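Local atomic coordinates of Thiol:disulfide interchange protein DsbA (Pseudomonas aeruginosa PAO1, PDB entry 3H93), a protein that probably introduces disulfide bonds into other proteins of the periplasm by handing over its own redox-active disulfide. Residues Leu63-Gly68 / Thr151-Met156. Numbering follows the deposited sequence.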
loop_
_atom_site.group_PDB
_atom_site.type_symbol
_atom_site.label_atom_id
_atom_site.label_comp_id
_atom_site.label_asym_id
_atom_site.label_seq_id
_atom_site.Cartn_x
_atom_site.Cartn_y
_atom_site.Cartn_z
ATOM N N LEU A 63 -2.718 1.025 -0.996
ATOM C CA LEU A 63 -3.928 1.158 -0.194
ATOM C C LEU A 63 -3.559 1.231 1.268
ATOM O O LEU A 63 -2.616 0.577 1.697
ATOM C CB LEU A 63 -4.835 -0.057 -0.379
ATOM C CG LEU A 63 -5.482 -0.271 -1.743
ATOM C CD1 LEU A 63 -6.123 -1.654 -1.782
ATOM C CD2 LEU A 63 -6.506 0.826 -2.038
ATOM N N PRO A 64 -4.326 2.004 2.046
ATOM C CA PRO A 64 -4.161 1.948 3.499
ATOM C C PRO A 64 -4.782 0.658 4.015
ATOM O O PRO A 64 -5.776 0.188 3.453
ATOM C CB PRO A 64 -4.976 3.148 3.990
ATOM C CG PRO A 64 -6.030 3.347 2.939
ATOM C CD PRO A 64 -5.435 2.886 1.629
ATOM N N ALA A 65 -4.194 0.087 5.059
ATOM C CA ALA A 65 -4.795 -1.048 5.748
ATOM C C ALA A 65 -5.741 -0.495 6.805
ATOM O O ALA A 65 -5.305 -0.005 7.847
ATOM C CB ALA A 65 -3.716 -1.905 6.389
ATOM N N LEU A 66 -7.038 -0.545 6.525
ATOM C CA LEU A 66 -8.022 0.056 7.413
ATOM C C LEU A 66 -8.491 -0.984 8.422
ATOM O O LEU A 66 -9.610 -1.506 8.349
ATOM C CB LEU A 66 -9.180 0.639 6.606
ATOM C CG LEU A 66 -8.712 1.687 5.591
ATOM C CD1 LEU A 66 -9.890 2.123 4.739
ATOM C CD2 LEU A 66 -8.041 2.895 6.268
ATOM N N PHE A 67 -7.609 -1.280 9.371
ATOM C CA PHE A 67 -7.798 -2.413 10.269
ATOM C C PHE A 67 -8.387 -2.020 11.622
ATOM O O PHE A 67 -8.391 -2.822 12.557
ATOM C CB PHE A 67 -6.482 -3.165 10.466
ATOM C CG PHE A 67 -6.021 -3.935 9.250
ATOM C CD1 PHE A 67 -6.784 -3.977 8.086
ATOM C CD2 PHE A 67 -4.833 -4.651 9.289
ATOM C CE1 PHE A 67 -6.345 -4.704 6.979
ATOM C CE2 PHE A 67 -4.393 -5.366 8.187
ATOM C CZ PHE A 67 -5.150 -5.398 7.036
ATOM N N GLY A 68 -8.875 -0.790 11.727
ATOM C CA GLY A 68 -9.590 -0.361 12.913
ATOM C C GLY A 68 -8.870 0.711 13.702
ATOM O O GLY A 68 -7.650 0.836 13.630
ATOM N N THR A 151 -4.177 -10.003 6.387
ATOM C CA THR A 151 -4.132 -10.158 7.840
ATOM C C THR A 151 -3.097 -9.253 8.509
ATOM O O THR A 151 -3.119 -9.067 9.730
ATOM C CB THR A 151 -3.793 -11.612 8.225
ATOM O OG1 THR A 151 -2.549 -11.988 7.617
ATOM C CG2 THR A 151 -4.888 -12.564 7.760
ATOM N N GLY A 152 -2.183 -8.706 7.716
ATOM C CA GLY A 152 -1.076 -7.932 8.252
ATOM C C GLY A 152 -0.519 -6.965 7.230
ATOM O O GLY A 152 -1.077 -6.804 6.149
ATOM N N VAL A 153 0.585 -6.315 7.583
ATOM C CA VAL A 153 1.181 -5.285 6.745
ATOM C C VAL A 153 2.676 -5.251 7.014
ATOM O O VAL A 153 3.127 -5.667 8.083
ATOM C CB VAL A 153 0.607 -3.885 7.073
ATOM C CG1 VAL A 153 -0.800 -3.707 6.494
ATOM C CG2 VAL A 153 0.623 -3.638 8.592
ATOM N N PRO A 154 3.465 -4.771 6.042
ATOM C CA PRO A 154 3.028 -4.396 4.690
ATOM C C PRO A 154 2.770 -5.644 3.861
ATOM O O PRO A 154 3.518 -6.620 3.941
ATOM C CB PRO A 154 4.234 -3.650 4.129
ATOM C CG PRO A 154 5.405 -4.214 4.872
ATOM C CD PRO A 154 4.913 -4.595 6.238
ATOM N N THR A 155 1.708 -5.611 3.069
ATOM C CA THR A 155 1.316 -6.759 2.269
ATOM C C THR A 155 1.267 -6.387 0.799
ATOM O O THR A 155 0.873 -5.281 0.449
ATOM C CB THR A 155 -0.060 -7.273 2.723
ATOM O OG1 THR A 155 0.062 -7.778 4.058
ATOM C CG2 THR A 155 -0.589 -8.381 1.805
HETATM N N MSE A 156 1.685 -7.314 -0.054
HETATM C CA MSE A 156 1.665 -7.147 -1.504
HETATM C C MSE A 156 0.597 -8.042 -2.103
HETATM O O MSE A 156 0.417 -9.164 -1.638
HETATM C CB MSE A 156 2.998 -7.596 -2.101
HETATM C CG MSE A 156 4.232 -6.989 -1.467
HETATM SE SE MSE A 156 4.269 -5.068 -1.693
HETATM C CE MSE A 156 4.079 -4.973 -3.622
#
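Ala65 and Val153 meet methyl to methyl in the tight part of the contact: Ala65 CB lies 3.4 Å from Val153 CG1, closer than carbon atoms usually pack. Val153 CG1 lies beside the backbone N (chi1 -76°), anti to the carbonyl carbon, and this is the branch that reaches Ala65. The same Ala65 methyl also sits over the centre of the Phe67 ring, 3.7 Å above its plane, and meets the ring face and the valine branch in directions roughly at right angles. Toward Thr151 the packing slackens: Phe67 CE2 approaches Gly152 N at 4.0 Å and Thr151 C at 4.1 Å, and the 4.3 Å from Phe67 CE2 to Val153 CG1 is a loose apolar touch. The exposed Thr151 borders this side; its CB points away from 63-68, and its backbone does the touching. Beyond, Trp71 meets the Phe67 ring with nearly parallel planes and also touches Val153.

Gly152, Val153 and Pro154 form the cis-proline loop of the thioredoxin fold, with the cis peptide between Val153 and Pro154. Within it Thr155 OG1 donates to Gly152 O over 2.6 Å, coming from well above the carbonyl plane. Val153 and Pro154 both touch Cys37 of the predicted redox-active pair Cys37 and Cys40. The partner segment continues from edge strand 58-64, and Leu66 centres an inverse gamma turn that brings Phe67 back over Ala65. With neither hydrogen bonds nor salt bridges between the two segments, this is a small apolar contact that sets no direction-specific bond between the strand end and the cis-proline loop.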